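Local coordinates for protein oxidoreductase, short-chain dehydrogenase/reductase family (Aeromonas hydrophila subsp. hydrophila, PDB 3L6E) that probably reduces a ketone substrate with a nicotinamide nucleotide as cofactor, possibly as a 3-dehydrosphinganine reductase, at residues I6-A11 with I21-R26; R17-G22 with Y206-L211; Q42-L45 with A50-G53; I54-A59 with D65-A70. All blocks are in the same frame, centred on the assembly; numbering follows the deposited sequence.

All four contacts belong to the Rossmann core of this short-chain dehydrogenase, and each one seats a helix on the parallel sheet or on another helix. Contacts 1 and 2 lie close together, their centres about 7 Å apart, and share helix 14-25, which packs against strand 5-9 in the first and helix 200-210 in the second. Contacts 3 and 4 follow each other along strand 51-55, an edge strand of the sheet within this chain, centres about 16 Å apart, with helices 37-47 and 61-75 packing on opposite faces of the sheet. In sequence, contacts 3 and 4 fall between the halves of contact 2, which thus brings the late helix 200-210 back to the beginning of the fold.

Contact 1: residues I6-A11 with I21-R26; sequences IIVTGA and IGLVER
With chi1 near -46°, Ile-6 places CG2 across from the backbone N and CG1 across from the carbonyl carbon, and this presents both branches to Leu-23. Leu-23 for its part sets CG beside its own N (chi1 -68°), which sends its two methyls down toward the sheet. The arrangement is the opening of a Rossmann fold: strand 5-9, the glycine-rich TGxxxGxG turn and helix 14-25 form the first half of a beta-alpha-beta crossover that continues into strand 29-34. The same turn binds the pyrophosphate of the dinucleotide in other short-chain dehydrogenases, and probably does so here.

The contact is small and wholly apolar. CD1 of Leu-23 carries most of it, resting on Ile-6 CG2 at 3.7 Å, the two side chains being set at about a right angle. The same CD1 also meets CG2 of Val-8, 3.9 Å away, this time tip to tip, since both side chains reach across the interface. One leucine methyl is therefore shared by two residues that alternate along the strand and face the same helix, while Ile-7 between them turns to the other face of the sheet. All three touching residues are buried. Leu-80 and Leu-82 of strand 80-84 flank Ile-6 and Val-8 respectively. The second leucine methyl makes a looser approach, with Leu-23 CD2 lying 4.2 Å from Ile-6 CG1.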
loop_
_atom_site.group_PDB
_atom_site.type_symbol
_atom_site.label_atom_id
_atom_site.label_comp_id
_atom_site.label_asym_id
_atom_site.label_seq_id
_atom_site.Cartn_x
_atom_site.Cartn_y
_atom_site.Cartn_z
ATOM N N ILE A 6 -9.013 16.087 -10.820
ATOM C CA ILE A 6 -7.874 15.812 -9.946
ATOM C C ILE A 6 -6.912 16.988 -9.976
ATOM O O ILE A 6 -6.673 17.594 -11.021
ATOM C CB ILE A 6 -7.092 14.542 -10.384
ATOM C CG1 ILE A 6 -8.041 13.387 -10.704
ATOM C CG2 ILE A 6 -5.987 14.159 -9.326
ATOM C CD1 ILE A 6 -8.702 12.769 -9.492
ATOM N N ILE A 7 -6.376 17.325 -8.816
ATOM C CA ILE A 7 -5.323 18.316 -8.733
ATOM C C ILE A 7 -4.033 17.571 -8.434
ATOM O O ILE A 7 -3.983 16.771 -7.497
ATOM C CB ILE A 7 -5.593 19.335 -7.636
ATOM C CG1 ILE A 7 -6.753 20.254 -8.041
ATOM C CG2 ILE A 7 -4.342 20.194 -7.351
ATOM C CD1 ILE A 7 -7.158 21.187 -6.920
ATOM N N VAL A 8 -2.990 17.870 -9.184
ATOM C CA VAL A 8 -1.691 17.286 -8.941
ATOM C C VAL A 8 -0.636 18.359 -8.814
ATOM O O VAL A 8 -0.424 19.121 -9.725
ATOM C CB VAL A 8 -1.285 16.333 -10.061
ATOM C CG1 VAL A 8 0.081 15.789 -9.806
ATOM C CG2 VAL A 8 -2.278 15.223 -10.198
ATOM N N THR A 9 0.023 18.412 -7.672
ATOM C CA THR A 9 1.107 19.353 -7.487
ATOM C C THR A 9 2.426 18.711 -7.867
ATOM O O THR A 9 2.513 17.511 -8.000
ATOM C CB THR A 9 1.203 19.846 -6.059
ATOM O OG1 THR A 9 1.468 18.746 -5.205
ATOM C CG2 THR A 9 -0.058 20.492 -5.634
ATOM N N GLY A 10 3.448 19.526 -8.048
ATOM C CA GLY A 10 4.736 19.040 -8.483
ATOM C C GLY A 10 4.554 18.272 -9.760
ATOM O O GLY A 10 5.116 17.206 -9.945
ATOM N N ALA A 11 3.742 18.828 -10.643
ATOM C CA ALA A 11 3.323 18.102 -11.852
ATOM C C ALA A 11 4.432 18.004 -12.893
ATOM O O ALA A 11 4.366 17.180 -13.806
ATOM C CB ALA A 11 2.093 18.765 -12.459
ATOM N N ILE A 21 -0.215 11.724 -16.358
ATOM C CA ILE A 21 -0.455 10.898 -17.531
ATOM C C ILE A 21 -1.410 9.750 -17.222
ATOM O O ILE A 21 -2.346 9.496 -17.979
ATOM C CB ILE A 21 0.866 10.357 -18.162
ATOM C CG1 ILE A 21 1.771 11.519 -18.589
ATOM C CG2 ILE A 21 0.547 9.405 -19.338
ATOM C CD1 ILE A 21 3.133 11.134 -19.111
ATOM N N GLY A 22 -1.176 9.080 -16.096
ATOM C CA GLY A 22 -1.931 7.889 -15.709
ATOM C C GLY A 22 -3.386 8.155 -15.406
ATOM O O GLY A 22 -4.251 7.367 -15.789
ATOM N N LEU A 23 -3.649 9.259 -14.705
ATOM C CA LEU A 23 -5.005 9.695 -14.376
ATOM C C LEU A 23 -5.748 10.149 -15.630
ATOM O O LEU A 23 -6.962 9.981 -15.738
ATOM C CB LEU A 23 -4.963 10.848 -13.358
ATOM C CG LEU A 23 -4.485 10.577 -11.926
ATOM C CD1 LEU A 23 -3.877 11.817 -11.281
ATOM C CD2 LEU A 23 -5.594 10.004 -11.049
ATOM N N VAL A 24 -5.021 10.727 -16.583
ATOM C CA VAL A 24 -5.634 11.105 -17.860
ATOM C C VAL A 24 -6.072 9.867 -18.640
ATOM O O VAL A 24 -7.207 9.810 -19.152
ATOM C CB VAL A 24 -4.710 11.989 -18.719
ATOM C CG1 VAL A 24 -5.216 12.065 -20.195
ATOM C CG2 VAL A 24 -4.609 13.379 -18.109
ATOM N N GLU A 25 -5.164 8.895 -18.735
ATOM C CA GLU A 25 -5.438 7.609 -19.387
ATOM C C GLU A 25 -6.616 6.878 -18.724
ATOM O O GLU A 25 -7.336 6.145 -19.388
ATOM C CB GLU A 25 -4.185 6.714 -19.394
ATOM C CG GLU A 25 -3.063 7.193 -20.327
ATOM C CD GLU A 25 -1.822 6.292 -20.320
ATOM O OE1 GLU A 25 -1.731 5.387 -19.457
ATOM O OE2 GLU A 25 -0.934 6.493 -21.178
ATOM N N ARG A 26 -6.805 7.089 -17.416
ATOM C CA ARG A 26 -7.952 6.519 -16.700
ATOM C C ARG A 26 -9.209 7.425 -16.771
ATOM O O ARG A 26 -10.183 7.226 -16.032
ATOM C CB ARG A 26 -7.570 6.160 -15.249
ATOM C CG ARG A 26 -6.533 5.018 -15.115
ATOM C CD ARG A 26 -5.728 5.132 -13.803
ATOM N NE ARG A 26 -4.559 4.231 -13.730
ATOM C CZ ARG A 26 -4.446 3.187 -12.907
ATOM N NH1 ARG A 26 -3.339 2.444 -12.910
ATOM N NH2 ARG A 26 -5.432 2.878 -12.072
#

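Contact 2: residues R17-G22 with Y206-L211; sequences RALTIG and YMLDAL
Leu-19 and Gly-22 meet Met-207 and Leu-208 with no flat side-chain group between them; the planar groups stand at the margins. The guanidinium of Arg-17 has CD1 of Ile-21, from its own helix, over one face, 3.7 Å above the plane and displaced toward the rim. The Tyr-206 ring looks out to the dimer, where Arg-214 of the second subunit makes a cation-pi contact with it and the tyrosine OH hydrogen-bonds to the carbonyl of that subunit's Glu-212.

Between these margins helices 14-25 and 200-210 pack at -47°, their local axes 10.5 Å apart. Leu-208 carries most of the contact from helix 200-210. Its CD2 touches Leu-19 CD2 at 3.9 Å, the two side chains crossing obliquely, while CD1 goes the other way and settles on the bare backbone of Gly-22, 3.7 Å from its CA. Glycine has no side chain to stand in the way on the face turned to Leu-208. Met-207, a selenomethionine in the crystal, adds its CB, 4.1 Å from Leu-19 CD2, and its SE lies 4.2 Å from that same Leu-19 CD2.

Leu-208 CD2 also reaches Leu-23 CD2 on the next turn, at 3.6 Å. The helices thus meet by apolar packing alone across these two segments; a polar link comes only at the border of the patch, where Arg-26, just past the end of helix 14-25, forms a salt bridge through NH1 with Asp-209 OD1.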
loop_
_atom_site.group_PDB
_atom_site.type_symbol
_atom_site.label_atom_id
_atom_site.label_comp_id
_atom_site.label_asym_id
_atom_site.label_seq_id
_atom_site.Cartn_x
_atom_site.Cartn_y
_atom_site.Cartn_z
ATOM N N ARG A 17 4.563 13.984 -13.483
ATOM C CA ARG A 17 4.302 13.711 -14.905
ATOM C C ARG A 17 3.616 12.365 -15.048
ATOM O O ARG A 17 2.522 12.283 -15.610
ATOM C CB ARG A 17 5.605 13.686 -15.725
ATOM C CG ARG A 17 5.941 14.915 -16.560
ATOM C CD ARG A 17 7.042 14.591 -17.618
ATOM N NE ARG A 17 6.991 13.195 -18.079
ATOM C CZ ARG A 17 6.852 12.796 -19.346
ATOM N NH1 ARG A 17 6.809 11.504 -19.629
ATOM N NH2 ARG A 17 6.759 13.679 -20.330
ATOM N N ALA A 18 4.237 11.307 -14.516
ATOM C CA ALA A 18 3.701 9.953 -14.669
ATOM C C ALA A 18 2.295 9.816 -14.067
ATOM O O ALA A 18 1.416 9.171 -14.642
ATOM C CB ALA A 18 4.659 8.905 -14.055
ATOM N N LEU A 19 2.105 10.397 -12.891
ATOM C CA LEU A 19 0.810 10.366 -12.239
ATOM C C LEU A 19 -0.228 11.114 -13.062
ATOM O O LEU A 19 -1.345 10.651 -13.171
ATOM C CB LEU A 19 0.874 10.940 -10.823
ATOM C CG LEU A 19 1.600 10.153 -9.717
ATOM C CD1 LEU A 19 1.998 11.082 -8.591
ATOM C CD2 LEU A 19 0.761 9.000 -9.182
ATOM N N THR A 20 0.148 12.262 -13.634
ATOM C CA THR A 20 -0.770 13.071 -14.429
ATOM C C THR A 20 -1.195 12.286 -15.648
ATOM O O THR A 20 -2.382 12.185 -15.928
ATOM C CB THR A 20 -0.170 14.414 -14.870
ATOM O OG1 THR A 20 0.148 15.199 -13.725
ATOM C CG2 THR A 20 -1.161 15.215 -15.740
ATOM N N ILE A 21 -0.215 11.724 -16.358
ATOM C CA ILE A 21 -0.455 10.898 -17.531
ATOM C C ILE A 21 -1.410 9.750 -17.222
ATOM O O ILE A 21 -2.346 9.496 -17.979
ATOM C CB ILE A 21 0.866 10.357 -18.162
ATOM C CG1 ILE A 21 1.771 11.519 -18.589
ATOM C CG2 ILE A 21 0.547 9.405 -19.338
ATOM C CD1 ILE A 21 3.133 11.134 -19.111
ATOM N N GLY A 22 -1.176 9.080 -16.096
ATOM C CA GLY A 22 -1.931 7.889 -15.709
ATOM C C GLY A 22 -3.386 8.155 -15.406
ATOM O O GLY A 22 -4.251 7.367 -15.789
ATOM N N TYR A 206 1.284 1.661 -9.243
ATOM C CA TYR A 206 0.923 1.192 -7.901
ATOM C C TYR A 206 0.067 2.198 -7.154
ATOM O O TYR A 206 -0.911 1.823 -6.525
ATOM C CB TYR A 206 2.157 0.921 -7.031
ATOM C CG TYR A 206 2.838 -0.390 -7.319
ATOM C CD1 TYR A 206 2.127 -1.593 -7.280
ATOM C CD2 TYR A 206 4.186 -0.427 -7.644
ATOM C CE1 TYR A 206 2.764 -2.800 -7.560
ATOM C CE2 TYR A 206 4.817 -1.612 -7.904
ATOM C CZ TYR A 206 4.111 -2.789 -7.853
ATOM O OH TYR A 206 4.777 -3.961 -8.131
HETATM N N MSE A 207 0.480 3.464 -7.209
HETATM C CA MSE A 207 -0.163 4.552 -6.477
HETATM C C MSE A 207 -1.603 4.776 -6.974
HETATM O O MSE A 207 -2.529 4.877 -6.170
HETATM C CB MSE A 207 0.663 5.844 -6.584
HETATM C CG MSE A 207 2.027 5.776 -5.904
HETATM SE SE MSE A 207 3.200 7.335 -6.237
HETATM C CE MSE A 207 2.433 8.583 -5.013
ATOM N N LEU A 208 -1.776 4.823 -8.289
ATOM C CA LEU A 208 -3.094 5.037 -8.878
ATOM C C LEU A 208 -4.022 3.840 -8.685
ATOM O O LEU A 208 -5.218 4.016 -8.487
ATOM C CB LEU A 208 -2.998 5.397 -10.358
ATOM C CG LEU A 208 -2.232 6.671 -10.709
ATOM C CD1 LEU A 208 -2.119 6.812 -12.223
ATOM C CD2 LEU A 208 -2.837 7.905 -10.089
ATOM N N ASP A 209 -3.479 2.627 -8.735
ATOM C CA ASP A 209 -4.290 1.472 -8.363
ATOM C C ASP A 209 -4.706 1.608 -6.903
ATOM O O ASP A 209 -5.839 1.355 -6.556
ATOM C CB ASP A 209 -3.569 0.148 -8.582
ATOM C CG ASP A 209 -3.467 -0.235 -10.039
ATOM O OD1 ASP A 209 -3.901 0.546 -10.906
ATOM O OD2 ASP A 209 -2.947 -1.334 -10.322
ATOM N N ALA A 210 -3.777 2.004 -6.053
ATOM C CA ALA A 210 -4.074 2.130 -4.645
ATOM C C ALA A 210 -5.138 3.227 -4.414
ATOM O O ALA A 210 -5.942 3.118 -3.515
ATOM C CB ALA A 210 -2.813 2.419 -3.870
ATOM N N LEU A 211 -5.149 4.265 -5.242
ATOM C CA LEU A 211 -6.096 5.360 -5.044
ATOM C C LEU A 211 -7.478 5.125 -5.671
ATOM O O LEU A 211 -8.319 6.015 -5.637
ATOM C CB LEU A 211 -5.512 6.677 -5.558
ATOM C CG LEU A 211 -4.376 7.294 -4.752
ATOM C CD1 LEU A 211 -3.722 8.421 -5.546
ATOM C CD2 LEU A 211 -4.891 7.768 -3.379
#

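Contact 3: residues Q42-L45 with A50-G53; sequences QQEL and AVIG. Unlike the reference sequence in segment 42-45: Gln-42 (reference Glu), Leu-45 (reference Glu).
Val-51 is the first residue of segment 50-53 to meet the helix. At chi1 -63° its CG2 takes the crowded position between the backbone N and the carbonyl carbon, and that methyl is pushed against the helix backbone, 4.1 Å from Gln-43 O and equally near Glu-44 CA. The valine therefore packs on main chain more than on side chains.

Ile-52 comes next and turns its side chain to the other face of the sheet. Its CA nevertheless lies 3.7 Å from Glu-44 OE2, because the glutamate, extended beyond CG (chi2 -168°), reaches obliquely across to the strand and lays its carboxylate over the backbone.

At Gly-53 the carboxylate comes to rest. The N-H points down onto its face, with Gly-53 N 3.5 Å from Glu-44 CD; the approach is off the plane of the oxygen lone pairs as well as long, and no hydrogen bond is made. A weak electrostatic attraction is likely. Without a side chain, the glycine lets the acid lie close to the strand.

These elements close the beta-alpha-beta unit of strand 29-34, helix 37-47 and strand 51-55 in the Rossmann fold. Strand 51-55 is an edge strand of the sheet within this chain, and Ile-52 bonds by its backbone to Val-30 and Met-32 of strand 29-34. Met-32 also packs on Gln-43 and Glu-44, while Val-24 of helix 14-25 covers Val-51 from the neighbouring helix.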
loop_
_atom_site.group_PDB
_atom_site.type_symbol
_atom_site.label_atom_id
_atom_site.label_comp_id
_atom_site.label_asym_id
_atom_site.label_seq_id
_atom_site.Cartn_x
_atom_site.Cartn_y
_atom_site.Cartn_z
ATOM N N GLN A 42 4.914 21.496 -21.841
ATOM C CA GLN A 42 5.257 20.257 -22.543
ATOM C C GLN A 42 4.165 19.217 -22.262
ATOM O O GLN A 42 3.814 18.422 -23.125
ATOM C CB GLN A 42 6.685 19.772 -22.166
ATOM C CG GLN A 42 6.803 18.430 -21.410
ATOM C CD GLN A 42 8.151 18.212 -20.664
ATOM O OE1 GLN A 42 8.288 17.251 -19.891
ATOM N NE2 GLN A 42 9.124 19.105 -20.876
ATOM N N GLN A 43 3.612 19.258 -21.051
ATOM C CA GLN A 43 2.535 18.368 -20.669
ATOM C C GLN A 43 1.201 18.777 -21.315
ATOM O O GLN A 43 0.391 17.914 -21.672
ATOM C CB GLN A 43 2.421 18.298 -19.148
ATOM C CG GLN A 43 3.576 17.587 -18.438
ATOM C CD GLN A 43 3.608 16.086 -18.681
ATOM O OE1 GLN A 43 4.353 15.599 -19.548
ATOM N NE2 GLN A 43 2.814 15.338 -17.908
ATOM N N GLU A 44 0.974 20.083 -21.450
ATOM C CA GLU A 44 -0.215 20.590 -22.136
ATOM C C GLU A 44 -0.206 20.197 -23.621
ATOM O O GLU A 44 -1.236 19.795 -24.161
ATOM C CB GLU A 44 -0.375 22.117 -21.949
ATOM C CG GLU A 44 -0.946 22.510 -20.577
ATOM C CD GLU A 44 -1.384 23.976 -20.480
ATOM O OE1 GLU A 44 -0.510 24.864 -20.333
ATOM O OE2 GLU A 44 -2.605 24.237 -20.522
ATOM N N LEU A 45 0.975 20.277 -24.242
ATOM C CA LEU A 45 1.207 19.862 -25.636
ATOM C C LEU A 45 0.958 18.363 -25.823
ATOM O O LEU A 45 0.425 17.929 -26.845
ATOM C CB LEU A 45 2.645 20.218 -26.051
ATOM C CG LEU A 45 2.990 20.494 -27.521
ATOM C CD1 LEU A 45 3.792 21.786 -27.654
ATOM C CD2 LEU A 45 3.743 19.330 -28.165
ATOM N N ALA A 50 -7.309 17.768 -21.713
ATOM C CA ALA A 50 -7.457 16.945 -20.531
ATOM C C ALA A 50 -6.829 17.594 -19.287
ATOM O O ALA A 50 -7.111 17.191 -18.161
ATOM C CB ALA A 50 -6.851 15.577 -20.776
ATOM N N VAL A 51 -5.994 18.607 -19.494
ATOM C CA VAL A 51 -5.235 19.216 -18.399
ATOM C C VAL A 51 -5.116 20.725 -18.564
ATOM O O VAL A 51 -5.328 21.256 -19.646
ATOM C CB VAL A 51 -3.782 18.639 -18.301
ATOM C CG1 VAL A 51 -3.784 17.126 -17.974
ATOM C CG2 VAL A 51 -3.006 18.926 -19.581
ATOM N N ILE A 52 -4.771 21.397 -17.472
ATOM C CA ILE A 52 -4.239 22.755 -17.523
ATOM C C ILE A 52 -3.001 22.856 -16.649
ATOM O O ILE A 52 -2.926 22.232 -15.584
ATOM C CB ILE A 52 -5.213 23.807 -16.969
ATOM C CG1 ILE A 52 -6.149 23.153 -15.962
ATOM C CG2 ILE A 52 -5.944 24.495 -18.078
ATOM C CD1 ILE A 52 -6.372 23.956 -14.740
ATOM N N GLY A 53 -2.062 23.682 -17.091
ATOM C CA GLY A 53 -0.910 24.056 -16.294
ATOM C C GLY A 53 -1.198 25.333 -15.534
ATOM O O GLY A 53 -1.427 26.385 -16.130
#

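Contact 4: residues I54-A59 with D65-A70; sequences IVADLA and DVAFAA. Unlike the reference sequence in segment 54-59: Val-55 (reference Ala).
Ala-67 turns its CB toward the end of strand 51-55 and the loop that follows, and touches both Ala-56 and Ile-54, whose side chains face it. In this Rossmann fold the segment 54-59 carries the chain off strand 51-55, an edge strand within the chain, and helix 61-75 then begins the crossover to strand 80-84, passing over strands 29-34 and 5-9. The contact packs the middle of that helix against the strand end.

The two alanine methyls touch at an angle: Ala-56 CB and Ala-67 CB are 3.5 Å apart, a little closer than usual for two carbons. Ile-54 reaches the same methyl from a direction roughly at right angles to that of Ala-56. Its CG2 lies opposite the backbone N (chi1 -62°) and meets Ala-67 CB at 3.7 Å, while CG1 extends along the helix, 4.3 Å from the CB of Ala-70 one turn on. The small helix residues keep helix and strand close, their nearest CA atoms, those of Ala-56 and Ala-67, being 6.0 Å apart.

Phe-68, on the same helix, packs in the core against Met-33 and Ile-7, and Leu-58 packs on Thr-9 and Val-64. An aspartate followed by a hydrophobic residue at this place, here Asp-57 and Leu-58, is consistent with the adenine-binding region of related dehydrogenases. Farther down the helix face, the delta methyl of Ile-54 lies against backbone, CD1 being 3.7 Å from Ala-67 O.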
loop_
_atom_site.group_PDB
_atom_site.type_symbol
_atom_site.label_atom_id
_atom_site.label_comp_id
_atom_site.label_asym_id
_atom_site.label_seq_id
_atom_site.Cartn_x
_atom_site.Cartn_y
_atom_site.Cartn_z
ATOM N N ILE A 54 -1.215 25.225 -14.212
ATOM C CA ILE A 54 -1.247 26.389 -13.343
ATOM C C ILE A 54 0.157 26.533 -12.767
ATOM O O ILE A 54 0.650 25.640 -12.083
ATOM C CB ILE A 54 -2.268 26.202 -12.190
ATOM C CG1 ILE A 54 -3.682 26.032 -12.741
ATOM C CG2 ILE A 54 -2.191 27.358 -11.208
ATOM C CD1 ILE A 54 -4.521 25.116 -11.892
ATOM N N VAL A 55 0.825 27.630 -13.086
ATOM C CA VAL A 55 2.135 27.875 -12.498
ATOM C C VAL A 55 1.879 28.468 -11.119
ATOM O O VAL A 55 1.049 29.363 -10.967
ATOM C CB VAL A 55 3.015 28.802 -13.350
ATOM C CG1 VAL A 55 4.360 29.051 -12.661
ATOM C CG2 VAL A 55 3.249 28.202 -14.731
ATOM N N ALA A 56 2.579 27.924 -10.121
ATOM C CA ALA A 56 2.444 28.341 -8.733
ATOM C C ALA A 56 3.682 27.925 -7.950
ATOM O O ALA A 56 4.241 26.862 -8.192
ATOM C CB ALA A 56 1.207 27.707 -8.112
ATOM N N ASP A 57 4.102 28.774 -7.018
ATOM C CA ASP A 57 5.091 28.387 -6.023
ATOM C C ASP A 57 4.329 28.128 -4.733
ATOM O O ASP A 57 3.859 29.056 -4.084
ATOM C CB ASP A 57 6.164 29.471 -5.839
ATOM C CG ASP A 57 7.397 28.961 -5.094
ATOM O OD1 ASP A 57 7.580 27.726 -4.997
ATOM O OD2 ASP A 57 8.192 29.796 -4.609
ATOM N N LEU A 58 4.218 26.858 -4.366
ATOM C CA LEU A 58 3.313 26.425 -3.311
ATOM C C LEU A 58 3.771 26.706 -1.881
ATOM O O LEU A 58 3.186 26.189 -0.927
ATOM C CB LEU A 58 2.962 24.948 -3.493
ATOM C CG LEU A 58 2.183 24.664 -4.773
ATOM C CD1 LEU A 58 2.010 23.183 -4.963
ATOM C CD2 LEU A 58 0.830 25.361 -4.759
ATOM N N ALA A 59 4.774 27.567 -1.733
ATOM C CA ALA A 59 5.317 27.890 -0.424
ATOM C C ALA A 59 4.865 29.254 0.130
ATOM O O ALA A 59 5.397 29.717 1.132
ATOM C CB ALA A 59 6.847 27.779 -0.440
ATOM N N ASP A 65 -3.635 30.118 -2.639
ATOM C CA ASP A 65 -5.001 30.607 -2.812
ATOM C C ASP A 65 -5.340 30.840 -4.284
ATOM O O ASP A 65 -6.399 30.415 -4.755
ATOM C CB ASP A 65 -5.209 31.916 -2.028
ATOM C CG ASP A 65 -5.269 31.708 -0.513
ATOM O OD1 ASP A 65 -5.868 30.716 -0.042
ATOM O OD2 ASP A 65 -4.732 32.566 0.224
ATOM N N VAL A 66 -4.425 31.507 -4.991
ATOM C CA VAL A 66 -4.602 31.877 -6.393
ATOM C C VAL A 66 -4.620 30.648 -7.294
ATOM O O VAL A 66 -5.497 30.508 -8.149
ATOM C CB VAL A 66 -3.504 32.891 -6.847
ATOM C CG1 VAL A 66 -3.563 33.146 -8.347
ATOM C CG2 VAL A 66 -3.645 34.221 -6.087
ATOM N N ALA A 67 -3.659 29.752 -7.081
ATOM C CA ALA A 67 -3.511 28.550 -7.892
ATOM C C ALA A 67 -4.718 27.620 -7.766
ATOM O O ALA A 67 -5.131 27.012 -8.748
ATOM C CB ALA A 67 -2.219 27.803 -7.521
ATOM N N PHE A 68 -5.264 27.499 -6.557
ATOM C CA PHE A 68 -6.409 26.631 -6.335
ATOM C C PHE A 68 -7.698 27.221 -6.904
ATOM O O PHE A 68 -8.565 26.470 -7.369
ATOM C CB PHE A 68 -6.547 26.251 -4.850
ATOM C CG PHE A 68 -5.786 24.995 -4.469
ATOM C CD1 PHE A 68 -6.416 23.754 -4.470
ATOM C CD2 PHE A 68 -4.440 25.051 -4.118
ATOM C CE1 PHE A 68 -5.721 22.579 -4.124
ATOM C CE2 PHE A 68 -3.733 23.894 -3.767
ATOM C CZ PHE A 68 -4.372 22.649 -3.771
ATOM N N ALA A 69 -7.793 28.558 -6.896
ATOM C CA ALA A 69 -8.920 29.290 -7.460
ATOM C C ALA A 69 -9.048 29.088 -8.969
ATOM O O ALA A 69 -10.159 28.969 -9.485
ATOM C CB ALA A 69 -8.831 30.796 -7.128
ATOM N N ALA A 70 -7.911 29.054 -9.666
ATOM C CA ALA A 70 -7.893 28.771 -11.097
ATOM C C ALA A 70 -8.254 27.303 -11.366
ATOM O O ALA A 70 -9.013 27.000 -12.300
ATOM C CB ALA A 70 -6.526 29.125 -11.702
#